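Local structure of TatD-related deoxyribonuclease (Thermotoga maritima, 1J6O) at residues L20-F25 against D214-L218; F68-H74 against K97-E103; Y144-Y148 against W172-F176; L206-L211 against A254-A259; P219-F223 against Y232-V236. The protein probably acts as a metal-dependent DNA nuclease of the TatD family, hydrolysing phosphodiester bonds at the mouth of a TIM barrel. One frame throughout, in Å; residues are numbered along the deposited sequence.

Interaction 1. Residues L20-F25 against D214-L218; sequences LHFHQF and DCPFL
Pro216 is wedged among three side chains of residues 20-25. Its CD meets CD2 of Phe22 at 3.7 Å, its CB faces CE2 of Phe25, and its CG lies against OE1 of Gln24. The Phe25 ring approaches edge-on, with Pro216 N and Cys215 CB near its plane. SG of Cys215 lies between its backbone N and carbonyl carbon (chi1 63°), which puts it beside Phe25 CZ and Leu20 CD2, obliquely 5.0 Å from the centroid of the Phe25 ring. Beside the proline, CZ of Phe217 reaches the edge of the Phe22 ring, 3.7 Å from CE2, with the two ring planes at 69°. No hydrogen bond crosses the contact, which joins the loops that follow the first and last strands of the TIM barrel. The peptide bond before Pro216 is cis, and Phe217 N is hydrogen-bonded back to Asp214 O across the turn. On the other segment, Phe25 N bonds to Phe22 O. Further out, Phe22 stacks on His19, a predicted metal ligand, and OD1 of Asp214, predicted to bind the same ion, is hydrogen-bonded to His19 NE2. Arg29 binds the carbonyl of Leu20, and Arg227 that of Gln24.

Interaction 2. Residues F68-H74 against K97-E103; sequences FCSVGVH and KVVAIGE
The carbonyl oxygen of Cys69 receives the backbone N of Val99 at 2.8 Å, nearly in line with the C=O bond, and has CA of Val98 beside it as a C-H...O contact. This bond belongs to a parallel ladder between neighbouring strands of the TIM barrel, 67-71 and 98-107, which helix 85-92 connects as a beta-alpha-beta unit. Cys69 N bonds to Lys97 O and Val71 N to Ala100 O, the second at a longer 3.3 Å; Gly102 N then reaches Val71 O at 2.8 Å from well above the carbonyl plane. On the face of Val71, its CG2 meets CD1 of Ile101 at 3.9 Å and its CG1 packs on CG2 of Val98, under Leu89 and Phe92 of helix 85-92. At the start of the strands, CD2 of Phe68 touches CG1 of Val99, and the ring lies below Lys97 NZ, too far for more than a weak attraction; that amine is hydrogen-bonded to the carbonyls of Ser61, Ser64 and Ile67. At the other end a cis peptide precedes Glu103, a predicted metal ligand whose OE1 is hydrogen-bonded to His17 NE2. His74 runs alongside it, its CD2 3.5 Å from OE2 of Glu103 and its ring plane 57° from the carboxylate, while His74 ND1 is hydrogen-bonded to His76 N. On the barrel's inner face, Ser70 OG stands opposite its own backbone N (chi1 -176°) and donates to Gly102 O at 2.8 Å, 51° out of that carbonyl's plane.

Interaction 3. Residues Y144-Y148 against W172-F176; sequences YSEAY and WAKKF
Two neighbouring outer helices of the TIM barrel, 144-153 and 170-179, run nearly parallel, their short segments 12° apart, and an aromatic cluster of Tyr144, Tyr148, Trp172 and Phe176 fills the groove between them. CB of Tyr144 stands over the five-membered ring of Trp172, 3.9 Å from its centroid and almost on the normal, a CH-pi contact. The six-membered ring meets the next residues of helix 144-153: its CH2 lies 3.5 Å from CA of Ser145, and CZ3 is 3.8 Å from CB of Tyr148. With CG of Tyr148 turned away from its backbone N (chi1 -177°), the phenol crosses toward the second helix and points an edge at the face of Phe176, the planes at 77°. CE2 of Phe176 reaches CD1 of Tyr144 at 3.7 Å, near the plane of the tyrosine ring. Lys175, bent twice along its chain, lays CE against CZ of Tyr148 at 3.5 Å, and a water bridges Tyr148 OH to Lys175 O. With an alanine at Trp172 the indole under CB of Tyr144 is gone, which would probably open a gap beside Ser145 and Tyr148. Beneath the cluster, Ala147 and Phe176 rest on Ile140 of strand 136-141, and Tyr144 and Phe176 on Ile163 of strand 161-163, while Tyr144 OH is hydrogen-bonded to Ser167 N in the loop before helix 170-179.

Interaction 4. Residues L206-L211 against A254-A259; sequences LEYIVL and ATTENA
The side-chain amide of Asn258 points from its helix into the bend that leads to strand 209-211. Its ND2 donates to Ile209 O at 3.1 Å, with the N-H...O angle at 171° and the acceptor lying in the amide plane. A second, weak bond from ND2 goes to Leu206 O at 3.0 Å, and the one amide nitrogen thereby spans the bend, firmly only at Ile209; OD1 accepts from Arg261, which fixes the rotation of the group. A leucine in place of Asn258 would probably leave the carbonyls of Leu206 and Ile209 without this donor. Thr255 crosses Leu211 at about a right angle, its OG1 3.6 Å from CD1 of Leu211 but hydrogen-bonded to Val251 O, one turn back. Its CG2, placed opposite the carbonyl carbon by a chi1 of 54°, lies 3.4 Å from Ile209 O and packs obliquely on CG1 of Ile209. CG1 of Val210 meets CB of Asn258 at 3.8 Å, and CB of Ala254 touches CB of Leu206. Strand and helix segments cross at 96°, and Ala259 also reaches Val14 of strand 13-18: the C-terminal helix 248-264 thus lies across the end of the TIM barrel where its first and last strands meet.

Interaction 5. Residues P219-F223 against Y232-V236; sequences PPQPF and YLKYV
The rings of Phe223 and Tyr232 lie face to face, their centroids 4.0 Å apart and their planes 9° from parallel. CZ of Tyr232 stands over the centre of the Phe223 ring, while CD2 of Phe223 stands over the centre of the tyrosine. The edge of Phe223 is occupied by Tyr235, whose CE2 comes within 3.5 Å of Phe223 CE2, near the phenylalanine plane; the two rings are inclined at 59°. Tyr235 is itself sandwiched: CG of Pro222 sits over one face, 3.8 Å from the centroid, and CG of Lys234 from its own helix lies over the opposite face toward the rim. Between the two tyrosines, Pro220 inserts its ring, with CG 3.7 Å from CB of Tyr232 and CB 3.9 Å from CB of Tyr235. Both tyrosines have CG opposite the carbonyl carbon, Tyr232 with chi1 -66°, and their rings leave the 3-10 turn at Tyr232 and the first turn of helix 233-244 toward the proline-rich loop that follows strand 209-211, the last of the TIM barrel. That loop is folded back by a 2.7 Å bond from Phe223 N to Pro220 O, and Thr190 and Tyr191 bond to its Gln221 N and Pro219 O. No hydrogen bond spans the two segments. Cohesion therefore comes from ring stacking, CH-pi contact and apolar packing of proline on tyrosine, which depend on the close fit of stiff, flat shapes at the protein surface.

Overall arrangement
Interactions 2 and 4 are buried and both reach the barrel sheet: the first is a backbone ladder between adjacent strands, the second sets the last strand against the C-terminal helix through a side-chain amide. Interactions 1 and 3, partly buried, lie on opposite sides of the chain's centre, one between loops, the other between outer helices. Interaction 5 is a surface contact. It touches interaction 4 where Leu211 packs on Leu233 and Val236, and residues 214-218 and 219-223 continue one loop from interaction 1. Interactions 1, 3 and 5 lack direct hydrogen bonds across and rely on aromatic packing, joined by prolines in 1 and 5 and by a water bridge in 3. Predicted metal ligands fall within interactions 1 and 2.

Interaction 1. Residues L20-F25 against D214-L218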
# COMPACT_ATOMS: atom_id res chain seq x y z
N LEU A 20 2.91 -1.31 11.22
CA LEU A 20 3.79 -1.66 12.34
C LEU A 20 3.32 -1.16 13.69
O LEU A 20 3.77 -1.66 14.74
CB LEU A 20 5.21 -1.18 12.04
CG LEU A 20 5.88 -1.93 10.87
CD1 LEU A 20 7.10 -1.14 10.33
CD2 LEU A 20 6.30 -3.30 11.36
N HIS A 21 2.41 -0.20 13.66
CA HIS A 21 1.88 0.38 14.88
C HIS A 21 0.70 -0.41 15.44
O HIS A 21 0.18 -0.06 16.51
CB HIS A 21 1.48 1.84 14.65
CG HIS A 21 0.47 2.02 13.56
ND1 HIS A 21 0.73 1.66 12.25
CD2 HIS A 21 -0.82 2.42 13.60
CE1 HIS A 21 -0.37 1.82 11.53
NE2 HIS A 21 -1.33 2.28 12.33
N PHE A 22 0.26 -1.46 14.75
CA PHE A 22 -0.85 -2.27 15.23
C PHE A 22 -0.39 -3.01 16.48
O PHE A 22 0.83 -3.25 16.67
CB PHE A 22 -1.33 -3.25 14.18
CG PHE A 22 -2.20 -2.62 13.10
CD1 PHE A 22 -2.34 -1.23 13.00
CD2 PHE A 22 -2.92 -3.43 12.22
CE1 PHE A 22 -3.20 -0.65 12.04
CE2 PHE A 22 -3.78 -2.85 11.25
CZ PHE A 22 -3.91 -1.47 11.17
N HIS A 23 -1.35 -3.38 17.33
CA HIS A 23 -1.01 -4.09 18.56
C HIS A 23 -0.28 -5.43 18.41
O HIS A 23 0.37 -5.88 19.37
CB HIS A 23 -2.28 -4.24 19.42
CG HIS A 23 -3.15 -5.39 19.03
ND1 HIS A 23 -2.88 -6.70 19.40
CD2 HIS A 23 -4.31 -5.43 18.34
CE1 HIS A 23 -3.83 -7.49 18.94
NE2 HIS A 23 -4.72 -6.75 18.30
N GLN A 24 -0.37 -6.06 17.25
CA GLN A 24 0.32 -7.33 17.05
C GLN A 24 1.85 -7.16 17.10
O GLN A 24 2.59 -8.12 17.20
CB GLN A 24 -0.09 -7.99 15.72
CG GLN A 24 -1.50 -8.57 15.73
CD GLN A 24 -2.55 -7.54 15.43
OE1 GLN A 24 -2.25 -6.37 15.19
NE2 GLN A 24 -3.81 -7.96 15.42
N PHE A 25 2.32 -5.93 17.07
CA PHE A 25 3.76 -5.67 17.11
C PHE A 25 4.16 -5.02 18.45
O PHE A 25 5.28 -4.56 18.58
CB PHE A 25 4.15 -4.69 16.00
CG PHE A 25 4.19 -5.32 14.65
CD1 PHE A 25 5.23 -6.18 14.31
CD2 PHE A 25 3.15 -5.11 13.76
CE1 PHE A 25 5.22 -6.86 13.06
CE2 PHE A 25 3.11 -5.77 12.52
CZ PHE A 25 4.15 -6.65 12.17
N ASP A 214 1.49 -5.73 4.01
CA ASP A 214 0.20 -5.44 4.61
C ASP A 214 0.31 -6.04 6.04
O ASP A 214 -0.69 -6.41 6.66
CB ASP A 214 -0.96 -6.09 3.84
CG ASP A 214 -2.32 -5.49 4.21
OD1 ASP A 214 -2.36 -4.38 4.80
OD2 ASP A 214 -3.35 -6.14 3.91
N CYS A 215 1.53 -6.13 6.57
CA CYS A 215 1.71 -6.70 7.92
C CYS A 215 0.85 -5.93 8.93
O CYS A 215 0.73 -4.71 8.84
CB CYS A 215 3.19 -6.68 8.32
SG CYS A 215 3.97 -5.05 8.47
N PRO A 216 0.33 -6.61 9.97
CA PRO A 216 0.51 -8.04 10.27
C PRO A 216 -0.31 -9.03 9.46
O PRO A 216 -0.23 -10.23 9.68
CB PRO A 216 0.13 -8.11 11.74
CG PRO A 216 -1.11 -7.19 11.77
CD PRO A 216 -0.58 -5.97 10.95
N PHE A 217 -1.09 -8.54 8.51
CA PHE A 217 -1.93 -9.43 7.71
C PHE A 217 -1.27 -10.20 6.53
O PHE A 217 -0.16 -9.88 6.12
CB PHE A 217 -3.08 -8.65 7.08
CG PHE A 217 -3.81 -7.72 8.00
CD1 PHE A 217 -4.37 -8.17 9.19
CD2 PHE A 217 -3.89 -6.36 7.68
CE1 PHE A 217 -5.01 -7.27 10.07
CE2 PHE A 217 -4.51 -5.47 8.54
CZ PHE A 217 -5.07 -5.92 9.74
N LEU A 218 -1.99 -11.22 6.06
CA LEU A 218 -1.59 -12.03 4.93
C LEU A 218 -0.13 -12.43 4.74
O LEU A 218 0.54 -11.98 3.79
CB LEU A 218 -2.02 -11.28 3.68
CG LEU A 218 -3.47 -10.79 3.68
CD1 LEU A 218 -3.70 -9.74 2.56
CD2 LEU A 218 -4.37 -11.98 3.47

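Interaction 2. Residues F68-H74 against K97-E103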
# COMPACT_ATOMS: atom_id res chain seq x y z
N PHE A 68 8.22 5.78 6.56
CA PHE A 68 7.53 6.96 6.06
C PHE A 68 6.08 6.65 6.38
O PHE A 68 5.74 5.48 6.65
CB PHE A 68 7.77 7.18 4.57
CG PHE A 68 9.19 7.51 4.28
CD1 PHE A 68 10.13 6.49 4.09
CD2 PHE A 68 9.62 8.83 4.33
CE1 PHE A 68 11.50 6.79 3.95
CE2 PHE A 68 10.99 9.15 4.20
CZ PHE A 68 11.92 8.12 4.01
N CYS A 69 5.22 7.65 6.30
CA CYS A 69 3.82 7.48 6.63
C CYS A 69 2.74 7.83 5.60
O CYS A 69 2.96 8.68 4.73
CB CYS A 69 3.61 8.38 7.88
SG CYS A 69 2.01 8.42 8.69
N SER A 70 1.59 7.14 5.68
CA SER A 70 0.47 7.41 4.78
C SER A 70 -0.66 7.62 5.79
O SER A 70 -0.81 6.81 6.72
CB SER A 70 0.10 6.22 3.89
OG SER A 70 -0.94 6.60 3.00
N VAL A 71 -1.44 8.68 5.62
CA VAL A 71 -2.54 8.94 6.55
C VAL A 71 -3.85 8.91 5.78
O VAL A 71 -3.93 9.36 4.62
CB VAL A 71 -2.40 10.32 7.26
CG1 VAL A 71 -1.09 10.34 8.07
CG2 VAL A 71 -2.42 11.49 6.25
N GLY A 72 -4.88 8.36 6.42
CA GLY A 72 -6.17 8.27 5.77
C GLY A 72 -7.20 7.52 6.60
O GLY A 72 -6.95 7.13 7.75
N VAL A 73 -8.36 7.33 5.99
CA VAL A 73 -9.46 6.64 6.61
C VAL A 73 -9.92 5.55 5.67
O VAL A 73 -10.36 5.81 4.54
CB VAL A 73 -10.63 7.63 6.88
CG1 VAL A 73 -11.78 6.88 7.55
CG2 VAL A 73 -10.16 8.75 7.79
N HIS A 74 -9.83 4.34 6.19
CA HIS A 74 -10.20 3.11 5.49
C HIS A 74 -11.72 3.09 5.23
O HIS A 74 -12.49 3.66 5.99
CB HIS A 74 -9.76 1.94 6.40
CG HIS A 74 -9.89 0.57 5.81
ND1 HIS A 74 -11.11 -0.06 5.61
CD2 HIS A 74 -8.94 -0.33 5.44
CE1 HIS A 74 -10.90 -1.28 5.15
NE2 HIS A 74 -9.59 -1.47 5.04
N LYS A 97 7.28 13.47 6.99
CA LYS A 97 7.28 12.01 7.01
C LYS A 97 6.07 11.44 6.27
O LYS A 97 6.06 10.25 5.93
CB LYS A 97 7.30 11.52 8.46
CG LYS A 97 8.66 11.51 9.10
CD LYS A 97 9.48 10.38 8.51
CE LYS A 97 10.67 10.05 9.40
NZ LYS A 97 11.20 8.72 9.08
N VAL A 98 5.04 12.27 6.06
CA VAL A 98 3.82 11.81 5.35
C VAL A 98 4.08 11.88 3.85
O VAL A 98 4.29 12.97 3.27
CB VAL A 98 2.61 12.65 5.73
CG1 VAL A 98 1.40 12.24 4.88
CG2 VAL A 98 2.28 12.42 7.21
N VAL A 99 4.04 10.72 3.20
CA VAL A 99 4.30 10.64 1.77
C VAL A 99 3.13 10.18 0.92
O VAL A 99 3.26 10.03 -0.29
CB VAL A 99 5.48 9.65 1.52
CG1 VAL A 99 6.75 10.13 2.25
CG2 VAL A 99 5.12 8.26 2.09
N ALA A 100 1.98 9.98 1.55
CA ALA A 100 0.85 9.53 0.78
C ALA A 100 -0.41 9.69 1.60
O ALA A 100 -0.34 9.95 2.80
CB ALA A 100 1.03 8.03 0.42
N ILE A 101 -1.54 9.56 0.92
CA ILE A 101 -2.86 9.65 1.52
C ILE A 101 -3.46 8.26 1.32
O ILE A 101 -3.52 7.75 0.18
CB ILE A 101 -3.80 10.70 0.83
CG1 ILE A 101 -3.30 12.13 1.09
CG2 ILE A 101 -5.24 10.58 1.42
CD1 ILE A 101 -3.28 12.54 2.55
N GLY A 102 -3.88 7.65 2.43
CA GLY A 102 -4.47 6.32 2.42
C GLY A 102 -4.12 5.69 3.77
O GLY A 102 -3.29 6.24 4.49
N GLU A 103 -4.66 4.53 4.09
CA GLU A 103 -5.56 3.75 3.25
C GLU A 103 -6.92 4.37 2.97
O GLU A 103 -7.58 4.91 3.86
CB GLU A 103 -5.72 2.37 3.91
CG GLU A 103 -5.87 1.24 2.93
CD GLU A 103 -5.69 -0.13 3.56
OE1 GLU A 103 -4.84 -0.30 4.46
OE2 GLU A 103 -6.42 -1.05 3.13

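Interaction 3. Residues Y144-Y148 against W172-F176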
# COMPACT_ATOMS: atom_id res chain seq x y z
N TYR A 144 -13.72 -2.91 -8.01
CA TYR A 144 -12.84 -2.35 -9.03
C TYR A 144 -13.54 -1.45 -10.02
O TYR A 144 -13.06 -0.36 -10.31
CB TYR A 144 -12.07 -3.48 -9.73
CG TYR A 144 -10.98 -4.01 -8.84
CD1 TYR A 144 -9.73 -3.39 -8.79
CD2 TYR A 144 -11.21 -5.08 -7.96
CE1 TYR A 144 -8.73 -3.80 -7.89
CE2 TYR A 144 -10.22 -5.50 -7.04
CZ TYR A 144 -8.98 -4.85 -7.02
OH TYR A 144 -8.03 -5.19 -6.08
N SER A 145 -14.70 -1.87 -10.54
CA SER A 145 -15.41 -1.03 -11.49
C SER A 145 -15.82 0.29 -10.85
O SER A 145 -15.68 1.35 -11.46
CB SER A 145 -16.67 -1.73 -12.02
OG SER A 145 -17.43 -0.84 -12.84
N GLU A 146 -16.32 0.23 -9.63
CA GLU A 146 -16.76 1.44 -8.95
C GLU A 146 -15.61 2.38 -8.60
O GLU A 146 -15.72 3.61 -8.75
CB GLU A 146 -17.57 1.07 -7.69
CG GLU A 146 -18.91 0.35 -7.98
CD GLU A 146 -18.81 -1.18 -8.05
OE1 GLU A 146 -17.71 -1.72 -8.32
OE2 GLU A 146 -19.86 -1.85 -7.85
N ALA A 147 -14.49 1.80 -8.16
CA ALA A 147 -13.34 2.62 -7.81
C ALA A 147 -12.79 3.23 -9.11
O ALA A 147 -12.46 4.41 -9.14
CB ALA A 147 -12.29 1.76 -7.12
N TYR A 148 -12.71 2.43 -10.17
CA TYR A 148 -12.19 2.94 -11.44
C TYR A 148 -12.98 4.18 -11.88
O TYR A 148 -12.40 5.22 -12.19
CB TYR A 148 -12.29 1.89 -12.54
CG TYR A 148 -11.69 2.36 -13.85
CD1 TYR A 148 -10.31 2.47 -14.01
CD2 TYR A 148 -12.51 2.69 -14.93
CE1 TYR A 148 -9.75 2.88 -15.24
CE2 TYR A 148 -11.97 3.09 -16.15
CZ TYR A 148 -10.59 3.19 -16.30
OH TYR A 148 -10.05 3.61 -17.50
N TRP A 172 -8.54 -5.69 -15.48
CA TRP A 172 -8.66 -4.58 -14.52
C TRP A 172 -7.28 -4.02 -14.21
O TRP A 172 -7.10 -2.81 -14.02
CB TRP A 172 -9.35 -5.06 -13.24
CG TRP A 172 -10.84 -4.89 -13.32
CD1 TRP A 172 -11.80 -5.84 -13.11
CD2 TRP A 172 -11.53 -3.70 -13.69
NE1 TRP A 172 -13.05 -5.30 -13.33
CE2 TRP A 172 -12.91 -3.98 -13.69
CE3 TRP A 172 -11.10 -2.40 -14.02
CZ2 TRP A 172 -13.87 -3.03 -14.01
CZ3 TRP A 172 -12.05 -1.45 -14.34
CH2 TRP A 172 -13.43 -1.77 -14.33
N ALA A 173 -6.29 -4.90 -14.16
CA ALA A 173 -4.93 -4.46 -13.87
C ALA A 173 -4.52 -3.45 -14.93
O ALA A 173 -3.99 -2.37 -14.63
CB ALA A 173 -3.98 -5.68 -13.88
N LYS A 174 -4.76 -3.81 -16.19
CA LYS A 174 -4.41 -2.93 -17.28
C LYS A 174 -5.15 -1.60 -17.19
O LYS A 174 -4.58 -0.54 -17.44
CB LYS A 174 -4.70 -3.61 -18.62
CG LYS A 174 -4.32 -2.77 -19.82
CD LYS A 174 -3.92 -3.64 -21.00
CE LYS A 174 -3.87 -2.81 -22.26
NZ LYS A 174 -5.18 -2.10 -22.39
N LYS A 175 -6.42 -1.64 -16.82
CA LYS A 175 -7.19 -0.40 -16.71
C LYS A 175 -6.59 0.55 -15.69
O LYS A 175 -6.52 1.76 -15.92
CB LYS A 175 -8.64 -0.71 -16.32
CG LYS A 175 -9.42 -1.51 -17.36
CD LYS A 175 -9.89 -0.65 -18.54
CE LYS A 175 -11.02 0.29 -18.17
NZ LYS A 175 -11.73 0.82 -19.39
N PHE A 176 -6.16 0.02 -14.55
CA PHE A 176 -5.58 0.87 -13.52
C PHE A 176 -4.17 1.30 -13.89
O PHE A 176 -3.77 2.45 -13.64
CB PHE A 176 -5.62 0.14 -12.17
CG PHE A 176 -6.96 0.25 -11.50
CD1 PHE A 176 -7.26 1.36 -10.73
CD2 PHE A 176 -7.93 -0.74 -11.69
CE1 PHE A 176 -8.53 1.50 -10.13
CE2 PHE A 176 -9.20 -0.61 -11.10
CZ PHE A 176 -9.50 0.52 -10.31
O HOH W 1 -7.63 3.14 -18.01

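Interaction 4. Residues L206-L211 against A254-A259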
# COMPACT_ATOMS: atom_id res chain seq x y z
N LEU A 206 7.44 -6.21 -14.31
CA LEU A 206 8.04 -5.38 -13.29
C LEU A 206 7.88 -3.87 -13.34
O LEU A 206 8.05 -3.21 -12.33
CB LEU A 206 9.53 -5.71 -13.16
CG LEU A 206 9.88 -7.13 -12.65
CD1 LEU A 206 11.39 -7.25 -12.59
CD2 LEU A 206 9.31 -7.37 -11.26
N GLU A 207 7.56 -3.31 -14.50
CA GLU A 207 7.42 -1.87 -14.59
C GLU A 207 6.20 -1.33 -13.82
O GLU A 207 6.15 -0.15 -13.49
CB GLU A 207 7.29 -1.46 -16.06
CG GLU A 207 7.42 0.02 -16.31
CD GLU A 207 7.18 0.40 -17.77
OE1 GLU A 207 7.60 -0.38 -18.66
OE2 GLU A 207 6.59 1.47 -18.01
N TYR A 208 5.26 -2.20 -13.50
CA TYR A 208 4.06 -1.73 -12.81
C TYR A 208 3.74 -2.30 -11.44
O TYR A 208 2.61 -2.21 -10.99
CB TYR A 208 2.86 -1.97 -13.72
CG TYR A 208 3.05 -1.30 -15.06
CD1 TYR A 208 3.18 0.08 -15.14
CD2 TYR A 208 3.17 -2.05 -16.23
CE1 TYR A 208 3.44 0.72 -16.36
CE2 TYR A 208 3.44 -1.42 -17.46
CZ TYR A 208 3.57 -0.04 -17.50
OH TYR A 208 3.85 0.62 -18.68
N ILE A 209 4.72 -2.85 -10.76
CA ILE A 209 4.42 -3.40 -9.45
C ILE A 209 5.36 -2.99 -8.32
O ILE A 209 6.51 -2.65 -8.55
CB ILE A 209 4.45 -4.94 -9.49
CG1 ILE A 209 5.83 -5.40 -9.92
CG2 ILE A 209 3.42 -5.49 -10.50
CD1 ILE A 209 6.05 -6.90 -9.80
N VAL A 210 4.83 -2.98 -7.10
CA VAL A 210 5.64 -2.65 -5.94
C VAL A 210 5.30 -3.78 -4.97
O VAL A 210 4.28 -4.46 -5.13
CB VAL A 210 5.30 -1.31 -5.27
CG1 VAL A 210 5.87 -0.18 -6.11
CG2 VAL A 210 3.79 -1.20 -5.04
N LEU A 211 6.18 -4.02 -4.00
CA LEU A 211 5.94 -5.09 -3.03
C LEU A 211 5.29 -4.55 -1.78
O LEU A 211 5.35 -3.34 -1.48
CB LEU A 211 7.28 -5.69 -2.59
CG LEU A 211 8.29 -6.07 -3.66
CD1 LEU A 211 9.65 -6.28 -2.99
CD2 LEU A 211 7.83 -7.35 -4.39
N ALA A 254 13.84 -3.23 -9.66
CA ALA A 254 12.69 -2.64 -10.28
C ALA A 254 11.61 -2.18 -9.29
O ALA A 254 11.13 -1.04 -9.37
CB ALA A 254 12.09 -3.64 -11.31
N THR A 255 11.22 -3.05 -8.36
CA THR A 255 10.18 -2.65 -7.40
C THR A 255 10.63 -1.54 -6.45
O THR A 255 9.84 -0.67 -6.08
CB THR A 255 9.65 -3.86 -6.58
OG1 THR A 255 10.74 -4.54 -5.95
CG2 THR A 255 8.89 -4.83 -7.53
N THR A 256 11.89 -1.59 -6.05
CA THR A 256 12.42 -0.58 -5.15
C THR A 256 12.47 0.77 -5.89
O THR A 256 12.10 1.81 -5.31
CB THR A 256 13.81 -1.01 -4.62
OG1 THR A 256 13.62 -2.06 -3.67
CG2 THR A 256 14.53 0.15 -3.94
N GLU A 257 12.92 0.75 -7.15
CA GLU A 257 12.99 2.00 -7.93
C GLU A 257 11.56 2.54 -8.06
O GLU A 257 11.30 3.74 -7.92
CB GLU A 257 13.56 1.75 -9.33
CG GLU A 257 13.53 3.00 -10.21
CD GLU A 257 14.28 2.83 -11.54
OE1 GLU A 257 15.43 2.33 -11.53
OE2 GLU A 257 13.71 3.20 -12.59
N ASN A 258 10.63 1.65 -8.35
CA ASN A 258 9.23 2.07 -8.49
C ASN A 258 8.72 2.71 -7.19
O ASN A 258 8.05 3.75 -7.21
CB ASN A 258 8.34 0.86 -8.80
CG ASN A 258 8.49 0.39 -10.23
OD1 ASN A 258 9.05 1.09 -11.07
ND2 ASN A 258 7.96 -0.81 -10.51
N ALA A 259 9.02 2.06 -6.07
CA ALA A 259 8.58 2.58 -4.78
C ALA A 259 9.26 3.89 -4.43
O ALA A 259 8.62 4.81 -3.90
CB ALA A 259 8.82 1.52 -3.69

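Interaction 5. Residues P219-F223 against Y232-V236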
# COMPACT_ATOMS: atom_id res chain seq x y z
N PRO A 219 0.38 -13.30 5.60
CA PRO A 219 1.76 -13.78 5.57
C PRO A 219 1.98 -14.64 4.33
O PRO A 219 1.00 -15.17 3.79
CB PRO A 219 1.84 -14.56 6.85
CG PRO A 219 0.40 -15.12 7.04
CD PRO A 219 -0.39 -13.88 6.71
N PRO A 220 3.22 -14.72 3.82
CA PRO A 220 3.44 -15.56 2.64
C PRO A 220 3.35 -17.03 3.05
O PRO A 220 3.49 -17.36 4.24
CB PRO A 220 4.83 -15.15 2.13
CG PRO A 220 5.51 -14.61 3.33
CD PRO A 220 4.42 -13.89 4.11
N GLN A 221 3.12 -17.89 2.06
CA GLN A 221 2.98 -19.34 2.25
C GLN A 221 3.73 -20.06 3.36
O GLN A 221 3.11 -20.75 4.18
CB GLN A 221 3.25 -20.06 0.94
CG GLN A 221 2.75 -21.49 0.95
CD GLN A 221 1.29 -21.59 1.37
OE1 GLN A 221 0.53 -20.64 1.22
NE2 GLN A 221 0.91 -22.75 1.89
N PRO A 222 5.07 -19.94 3.39
CA PRO A 222 5.76 -20.66 4.46
C PRO A 222 5.39 -20.23 5.87
O PRO A 222 5.76 -20.89 6.83
CB PRO A 222 7.24 -20.40 4.16
CG PRO A 222 7.22 -19.09 3.45
CD PRO A 222 6.00 -19.17 2.56
N PHE A 223 4.63 -19.14 5.99
CA PHE A 223 4.24 -18.67 7.30
C PHE A 223 2.74 -18.49 7.50
O PHE A 223 2.33 -17.62 8.25
CB PHE A 223 4.94 -17.35 7.60
CG PHE A 223 6.41 -17.49 7.81
CD1 PHE A 223 6.91 -17.95 9.02
CD2 PHE A 223 7.29 -17.21 6.77
CE1 PHE A 223 8.29 -18.15 9.20
CE2 PHE A 223 8.66 -17.40 6.93
CZ PHE A 223 9.16 -17.87 8.15
N TYR A 232 9.58 -10.93 5.70
CA TYR A 232 9.03 -12.06 4.97
C TYR A 232 8.79 -11.66 3.53
O TYR A 232 8.31 -12.46 2.74
CB TYR A 232 7.71 -12.55 5.55
CG TYR A 232 7.83 -13.15 6.94
CD1 TYR A 232 9.04 -13.67 7.41
CD2 TYR A 232 6.72 -13.22 7.77
CE1 TYR A 232 9.13 -14.25 8.67
CE2 TYR A 232 6.79 -13.78 9.03
CZ TYR A 232 8.00 -14.30 9.48
OH TYR A 232 8.07 -14.87 10.72
N LEU A 233 9.10 -10.41 3.20
CA LEU A 233 8.90 -9.94 1.84
C LEU A 233 9.77 -10.76 0.87
O LEU A 233 9.45 -10.87 -0.31
CB LEU A 233 9.25 -8.46 1.78
CG LEU A 233 8.54 -7.55 0.80
CD1 LEU A 233 7.05 -7.87 0.73
CD2 LEU A 233 8.82 -6.10 1.21
N LYS A 234 10.86 -11.34 1.38
CA LYS A 234 11.75 -12.13 0.51
C LYS A 234 11.04 -13.26 -0.26
O LYS A 234 11.43 -13.57 -1.38
CB LYS A 234 12.90 -12.73 1.33
CG LYS A 234 12.46 -13.70 2.39
CD LYS A 234 13.56 -13.90 3.45
CE LYS A 234 14.67 -14.79 2.96
NZ LYS A 234 15.41 -14.20 1.82
N TYR A 235 10.04 -13.86 0.35
CA TYR A 235 9.28 -14.94 -0.26
C TYR A 235 8.43 -14.43 -1.38
O TYR A 235 8.18 -15.17 -2.35
CB TYR A 235 8.42 -15.65 0.80
CG TYR A 235 9.28 -16.24 1.90
CD1 TYR A 235 10.07 -17.36 1.66
CD2 TYR A 235 9.37 -15.63 3.15
CE1 TYR A 235 10.95 -17.84 2.63
CE2 TYR A 235 10.24 -16.10 4.11
CZ TYR A 235 11.03 -17.20 3.85
OH TYR A 235 11.91 -17.61 4.82
N VAL A 236 7.98 -13.18 -1.26
CA VAL A 236 7.14 -12.58 -2.29
C VAL A 236 8.02 -12.33 -3.51
O VAL A 236 7.61 -12.57 -4.65
CB VAL A 236 6.51 -11.23 -1.79
CG1 VAL A 236 5.78 -10.50 -2.94
CG2 VAL A 236 5.52 -11.55 -0.66